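Side-chain contacts in arginine decarboxylase, A207R protein (Paramecium bursaria Chlorella virus 1, PDB 2NVA), which catalyses the pyridoxal phosphate-dependent decarboxylation of arginine to agmatine: residues 26-31 / 60-65; 196-201 / 206-211. All blocks are in the same frame, centred on the assembly; numbering follows the deposited sequence.

Contact 1. Residues 26-31 / 60-65; sequences IVEDLI and CDKNVN
Ile31 meets Val64 and Lys62 at once, and the way one branched side chain serves two neighbours sets the character of this contact. Its terminal CD1 lies 3.7 Å from Val64 CG2 and equally close, 3.7 Å, to Lys62 CB, so the methyl faces the root of the lysine and one branch of the valine together. The second arm of the isoleucine takes part as well: Ile31 CG2 is 3.8 Å from Val64 CG2. That valine methyl therefore touches both arms, with Phe257 adding cover to Ile31 and Met59, Pro43 and Tyr45 to Val64. This is the tight, wholly apolar half.

Toward the surface the packing thins and turns polar. The lysine chain is folded twice, at chi2 (-75°) and chi3 (-76°), which brings it back over helix 24-37 instead of letting it run outward. Lys62 CE comes to 3.7 Å from the backbone oxygen of Glu28 and stands 4.2 Å from Glu28 CB; these are van der Waals contacts of the CE methylene, and no hydrogen bond is formed with that oxygen. The ammonium group reaches past the segment to a salt bridge with Asp32. The carboxylate of Glu28 stays apart, its OE1 6.0 Å from Lys62 NZ, too far for a contact though the opposite charges may still attract weakly, and it forms a long, weak ion pair with Lys25.

The backbone explains how Lys62 and Val64 come to face the same helix. Asn63, with phi at +66°, is the C-prime residue of a Schellman motif: Asn63 N bonds to Cys60 O and Val64 N to Met59 O. Helix 53-61 thus ends in a turn leading straight into strand 65-68, the kind of helix-to-strand return found in the TIM barrel of this decarboxylase family.

Contact 2. Residues 196-201 / 206-211; sequences EAFNEA and HKPYIL
Phe198 lays one face of its ring over Pro208, the largest contribution of segment 196-201 to the contact. Its CG is turned anti to the backbone N (chi1 -152°, somewhat off the ideal staggered value), which carries the ring out across the proline. Pro208 CG lies 3.8 Å from the ring centroid and only 8° off the ring normal, a CH-pi contact centred almost exactly on the aromatic face. Pro208 CB adds a second touch, 3.7 Å from Phe198 CE1. The far end of the ring meets backbone: Phe198 CZ comes to 3.2 Å from the carbonyl oxygen of Pro208, and at the rim, near the ring plane, the oxygen of Ile210 is 3.8 Å from Phe198 CE1. Phe242 completes the surroundings with an edge-to-face ring contact.

The two segments belong to a beta-alpha-beta unit, strand 170-174, helix 184-204 and strand 210-212, one of the repeating units of the TIM barrel. Here the chain leaves the helix and returns to the parallel sheet, with strand 210-212 running between strands 170-174 and 248-251. Pro208 sits just ahead of that strand, where the helix can cover it.

Three residues on, Ala201 meets the same proline carbon from a second direction. Its methyl carbon CB is 4.0 Å from Pro208 CG, and its small size probably lets the chain pass close to the helix. Its carbonyl oxygen accepts the hydrogen bond that crosses the contact: His206 N to Ala201 O is 2.9 Å, with an N-H to oxygen angle of 143°. The same oxygen packs against His206 CB at 3.3 Å and lies near the plane of the imidazole, at its edge, while His206 NE2 is hydrogen-bonded to Leu160 O of helix 156-165.

Both contacts sit where a helix of the barrel layer meets chain on its way into a strand of the parallel sheet, yet they hold different elements. Contact 1 sets helix 24-37 against the turn that follows helix 53-61, whereas contact 2 closes a helix back onto the chain that directly follows it. Contact 2 is buried, with a proline CH-pi contact on a phenylalanine ring and a backbone hydrogen bond; contact 1 is only partly buried, aliphatic within and charged on its more exposed side, where a lysine is satisfied by an aspartate outside the contact. The centres of contact 1 and contact 2 are 29 Å apart, and the two do not touch. Contact 1 lies nearer the centre of the chain.

Contact 1. Residues 26-31 / 60-65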
loop_
_atom_site.group_PDB
_atom_site.type_symbol
_atom_site.label_atom_id
_atom_site.label_comp_id
_atom_site.label_asym_id
_atom_site.label_seq_id
_atom_site.Cartn_x
_atom_site.Cartn_y
_atom_site.Cartn_z
ATOM N N ILE A 26 5.881 -16.460 21.925
ATOM C CA ILE A 26 6.568 -15.183 22.057
ATOM C C ILE A 26 5.621 -14.121 22.605
ATOM O O ILE A 26 5.964 -13.388 23.535
ATOM C CB ILE A 26 7.245 -14.737 20.722
ATOM C CG1 ILE A 26 8.543 -15.532 20.515
ATOM C CG2 ILE A 26 7.531 -13.226 20.732
ATOM C CD1 ILE A 26 9.313 -15.151 19.230
ATOM N N VAL A 27 4.421 -14.056 22.042
ATOM C CA VAL A 27 3.429 -13.059 22.444
ATOM C C VAL A 27 2.925 -13.336 23.864
ATOM O O VAL A 27 2.778 -12.400 24.644
ATOM C CB VAL A 27 2.270 -13.003 21.440
ATOM C CG1 VAL A 27 1.111 -12.102 21.947
ATOM C CG2 VAL A 27 2.799 -12.492 20.102
ATOM N N GLU A 28 2.698 -14.612 24.194
ATOM C CA GLU A 28 2.346 -14.991 25.578
ATOM C C GLU A 28 3.365 -14.493 26.598
ATOM O O GLU A 28 2.988 -13.913 27.627
ATOM C CB GLU A 28 2.159 -16.507 25.712
ATOM C CG GLU A 28 0.956 -17.028 24.913
ATOM C CD GLU A 28 0.825 -18.539 24.951
ATOM O OE1 GLU A 28 -0.331 -19.021 24.867
ATOM O OE2 GLU A 28 1.867 -19.242 25.067
ATOM N N ASP A 29 4.648 -14.717 26.317
ATOM C CA ASP A 29 5.716 -14.232 27.182
ATOM C C ASP A 29 5.706 -12.718 27.298
ATOM O O ASP A 29 5.922 -12.183 28.376
ATOM C CB ASP A 29 7.082 -14.728 26.692
ATOM C CG ASP A 29 7.239 -16.237 26.831
ATOM O OD1 ASP A 29 8.176 -16.782 26.210
ATOM O OD2 ASP A 29 6.444 -16.888 27.569
ATOM N N LEU A 30 5.438 -12.027 26.184
ATOM C CA LEU A 30 5.383 -10.573 26.197
ATOM C C LEU A 30 4.165 -10.035 26.937
ATOM O O LEU A 30 4.241 -8.956 27.528
ATOM C CB LEU A 30 5.437 -9.988 24.771
ATOM C CG LEU A 30 6.828 -10.014 24.110
ATOM C CD1 LEU A 30 6.748 -9.725 22.623
ATOM C CD2 LEU A 30 7.775 -9.009 24.794
ATOM N N ILE A 31 3.048 -10.762 26.887
ATOM C CA ILE A 31 1.874 -10.381 27.668
ATOM C C ILE A 31 2.202 -10.489 29.155
ATOM O O ILE A 31 1.843 -9.617 29.948
ATOM C CB ILE A 31 0.640 -11.222 27.302
ATOM C CG1 ILE A 31 0.199 -10.895 25.864
ATOM C CG2 ILE A 31 -0.505 -10.980 28.322
ATOM C CD1 ILE A 31 -0.708 -11.949 25.241
ATOM N N CYS A 60 -6.839 -13.124 23.301
ATOM C CA CYS A 60 -8.124 -13.393 23.944
ATOM C C CYS A 60 -7.945 -14.289 25.176
ATOM O O CYS A 60 -8.443 -13.973 26.263
ATOM C CB CYS A 60 -9.073 -14.056 22.947
ATOM S SG CYS A 60 -10.601 -14.710 23.669
ATOM N N ASP A 61 -7.233 -15.401 24.985
ATOM C CA ASP A 61 -6.997 -16.388 26.044
ATOM C C ASP A 61 -6.122 -15.889 27.204
ATOM O O ASP A 61 -6.161 -16.459 28.302
ATOM C CB ASP A 61 -6.380 -17.662 25.426
ATOM C CG ASP A 61 -7.365 -18.412 24.522
ATOM O OD1 ASP A 61 -8.587 -18.128 24.577
ATOM O OD2 ASP A 61 -6.909 -19.286 23.748
ATOM N N LYS A 62 -5.318 -14.855 26.947
ATOM C CA LYS A 62 -4.431 -14.277 27.951
ATOM C C LYS A 62 -5.087 -13.079 28.620
ATOM O O LYS A 62 -4.434 -12.328 29.349
ATOM C CB LYS A 62 -3.081 -13.901 27.342
ATOM C CG LYS A 62 -2.208 -15.097 26.916
ATOM C CD LYS A 62 -1.575 -15.821 28.100
ATOM C CE LYS A 62 -0.400 -15.052 28.677
ATOM N NZ LYS A 62 0.091 -15.766 29.907
ATOM N N ASN A 63 -6.383 -12.918 28.368
ATOM C CA ASN A 63 -7.195 -11.854 28.973
ATOM C C ASN A 63 -6.813 -10.440 28.537
ATOM O O ASN A 63 -7.070 -9.471 29.243
ATOM C CB ASN A 63 -7.216 -11.987 30.503
ATOM C CG ASN A 63 -7.992 -13.193 30.960
ATOM O OD1 ASN A 63 -9.100 -13.462 30.463
ATOM N ND2 ASN A 63 -7.428 -13.946 31.916
ATOM N N VAL A 64 -6.202 -10.334 27.367
ATOM C CA VAL A 64 -5.902 -9.033 26.762
ATOM C C VAL A 64 -7.174 -8.534 26.081
ATOM O O VAL A 64 -7.928 -9.344 25.534
ATOM C CB VAL A 64 -4.754 -9.156 25.723
ATOM C CG1 VAL A 64 -4.466 -7.814 25.028
ATOM C CG2 VAL A 64 -3.465 -9.691 26.391
ATOM N N ASN A 65 -7.417 -7.221 26.139
ATOM C CA ASN A 65 -8.596 -6.632 25.509
ATOM C C ASN A 65 -8.243 -6.056 24.139
ATOM O O ASN A 65 -7.145 -6.293 23.658
ATOM C CB ASN A 65 -9.234 -5.600 26.438
ATOM C CG ASN A 65 -9.859 -6.233 27.661
ATOM O OD1 ASN A 65 -10.058 -7.449 27.717
ATOM N ND2 ASN A 65 -10.190 -5.406 28.648
#

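Contact 2. Residues 196-201 / 206-211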
loop_
_atom_site.group_PDB
_atom_site.type_symbol
_atom_site.label_atom_id
_atom_site.label_comp_id
_atom_site.label_asym_id
_atom_site.label_seq_id
_atom_site.Cartn_x
_atom_site.Cartn_y
_atom_site.Cartn_z
ATOM N N GLU A 196 -5.182 17.239 33.441
ATOM C CA GLU A 196 -5.786 18.558 33.309
ATOM C C GLU A 196 -7.117 18.472 32.573
ATOM O O GLU A 196 -8.069 19.165 32.928
ATOM C CB GLU A 196 -4.838 19.527 32.602
ATOM C CG GLU A 196 -3.588 19.843 33.433
ATOM C CD GLU A 196 -2.491 20.553 32.657
ATOM O OE1 GLU A 196 -2.603 20.697 31.410
ATOM O OE2 GLU A 196 -1.487 20.972 33.306
ATOM N N ALA A 197 -7.182 17.629 31.542
ATOM C CA ALA A 197 -8.449 17.401 30.838
ATOM C C ALA A 197 -9.473 16.653 31.711
ATOM O O ALA A 197 -10.673 16.941 31.675
ATOM C CB ALA A 197 -8.195 16.648 29.527
ATOM N N PHE A 198 -8.983 15.691 32.483
ATOM C CA PHE A 198 -9.790 14.933 33.438
ATOM C C PHE A 198 -10.480 15.906 34.398
ATOM O O PHE A 198 -11.692 15.788 34.667
ATOM C CB PHE A 198 -8.842 14.024 34.215
ATOM C CG PHE A 198 -9.457 12.767 34.737
ATOM C CD1 PHE A 198 -9.512 11.623 33.939
ATOM C CD2 PHE A 198 -9.906 12.705 36.059
ATOM C CE1 PHE A 198 -10.040 10.443 34.428
ATOM C CE2 PHE A 198 -10.441 11.519 36.569
ATOM C CZ PHE A 198 -10.495 10.381 35.730
ATOM N N ASN A 199 -9.706 16.880 34.888
ATOM C CA ASN A 199 -10.201 17.897 35.810
ATOM C C ASN A 199 -11.222 18.858 35.188
ATOM O O ASN A 199 -12.120 19.334 35.890
ATOM C CB ASN A 199 -9.041 18.662 36.475
ATOM C CG ASN A 199 -8.239 17.791 37.451
ATOM O OD1 ASN A 199 -8.708 16.737 37.919
ATOM N ND2 ASN A 199 -7.029 18.224 37.754
ATOM N N GLU A 200 -11.083 19.137 33.890
ATOM C CA GLU A 200 -12.072 19.917 33.151
ATOM C C GLU A 200 -13.386 19.149 33.021
ATOM O O GLU A 200 -14.464 19.729 33.171
ATOM C CB GLU A 200 -11.572 20.267 31.751
ATOM C CG GLU A 200 -10.489 21.307 31.729
ATOM C CD GLU A 200 -11.020 22.731 31.777
ATOM O OE1 GLU A 200 -10.282 23.626 31.296
ATOM O OE2 GLU A 200 -12.144 22.979 32.275
ATOM N N ALA A 201 -13.278 17.843 32.764
ATOM C CA ALA A 201 -14.450 16.978 32.639
ATOM C C ALA A 201 -15.245 16.922 33.942
ATOM O O ALA A 201 -16.480 16.999 33.929
ATOM C CB ALA A 201 -14.050 15.563 32.173
ATOM N N HIS A 206 -19.048 15.706 34.367
ATOM C CA HIS A 206 -18.791 14.305 34.050
ATOM C C HIS A 206 -18.133 13.643 35.241
ATOM O O HIS A 206 -17.602 14.325 36.118
ATOM C CB HIS A 206 -17.892 14.182 32.804
ATOM C CG HIS A 206 -18.517 14.748 31.569
ATOM N ND1 HIS A 206 -19.564 14.131 30.922
ATOM C CD2 HIS A 206 -18.267 15.887 30.880
ATOM C CE1 HIS A 206 -19.925 14.857 29.878
ATOM N NE2 HIS A 206 -19.158 15.930 29.834
ATOM N N LYS A 207 -18.167 12.313 35.252
ATOM C CA LYS A 207 -17.554 11.499 36.304
ATOM C C LYS A 207 -16.572 10.525 35.653
ATOM O O LYS A 207 -16.806 9.314 35.646
ATOM C CB LYS A 207 -18.632 10.775 37.123
ATOM C CG LYS A 207 -19.531 11.765 37.880
ATOM C CD LYS A 207 -20.574 11.093 38.782
ATOM C CE LYS A 207 -21.840 10.713 38.009
ATOM N NZ LYS A 207 -23.040 10.563 38.972
ATOM N N PRO A 208 -15.462 11.058 35.105
ATOM C CA PRO A 208 -14.541 10.194 34.361
ATOM C C PRO A 208 -13.727 9.297 35.295
ATOM O O PRO A 208 -13.502 9.645 36.464
ATOM C CB PRO A 208 -13.620 11.196 33.655
ATOM C CG PRO A 208 -13.606 12.390 34.542
ATOM C CD PRO A 208 -14.994 12.456 35.141
ATOM N N TYR A 209 -13.291 8.154 34.769
ATOM C CA TYR A 209 -12.513 7.198 35.552
ATOM C C TYR A 209 -11.471 6.450 34.721
ATOM O O TYR A 209 -10.761 5.612 35.262
ATOM C CB TYR A 209 -13.428 6.190 36.285
ATOM C CG TYR A 209 -14.411 5.463 35.386
ATOM C CD1 TYR A 209 -14.134 4.195 34.881
ATOM C CD2 TYR A 209 -15.629 6.060 35.038
ATOM C CE1 TYR A 209 -15.058 3.535 34.060
ATOM C CE2 TYR A 209 -16.541 5.417 34.227
ATOM C CZ TYR A 209 -16.255 4.164 33.738
ATOM O OH TYR A 209 -17.186 3.539 32.926
ATOM N N ILE A 210 -11.379 6.733 33.422
ATOM C CA ILE A 210 -10.420 6.010 32.576
ATOM C C ILE A 210 -9.333 6.927 32.032
ATOM O O ILE A 210 -9.637 7.996 31.501
ATOM C CB ILE A 210 -11.119 5.278 31.390
ATOM C CG1 ILE A 210 -12.006 4.127 31.909
ATOM C CG2 ILE A 210 -10.079 4.757 30.367
ATOM C CD1 ILE A 210 -12.608 3.248 30.812
ATOM N N LEU A 211 -8.073 6.517 32.193
ATOM C CA LEU A 211 -6.980 7.128 31.463
ATOM C C LEU A 211 -6.553 6.120 30.411
ATOM O O LEU A 211 -6.332 4.954 30.726
ATOM C CB LEU A 211 -5.804 7.457 32.385
ATOM C CG LEU A 211 -4.487 7.839 31.690
ATOM C CD1 LEU A 211 -4.622 9.201 30.982
ATOM C CD2 LEU A 211 -3.304 7.851 32.662
#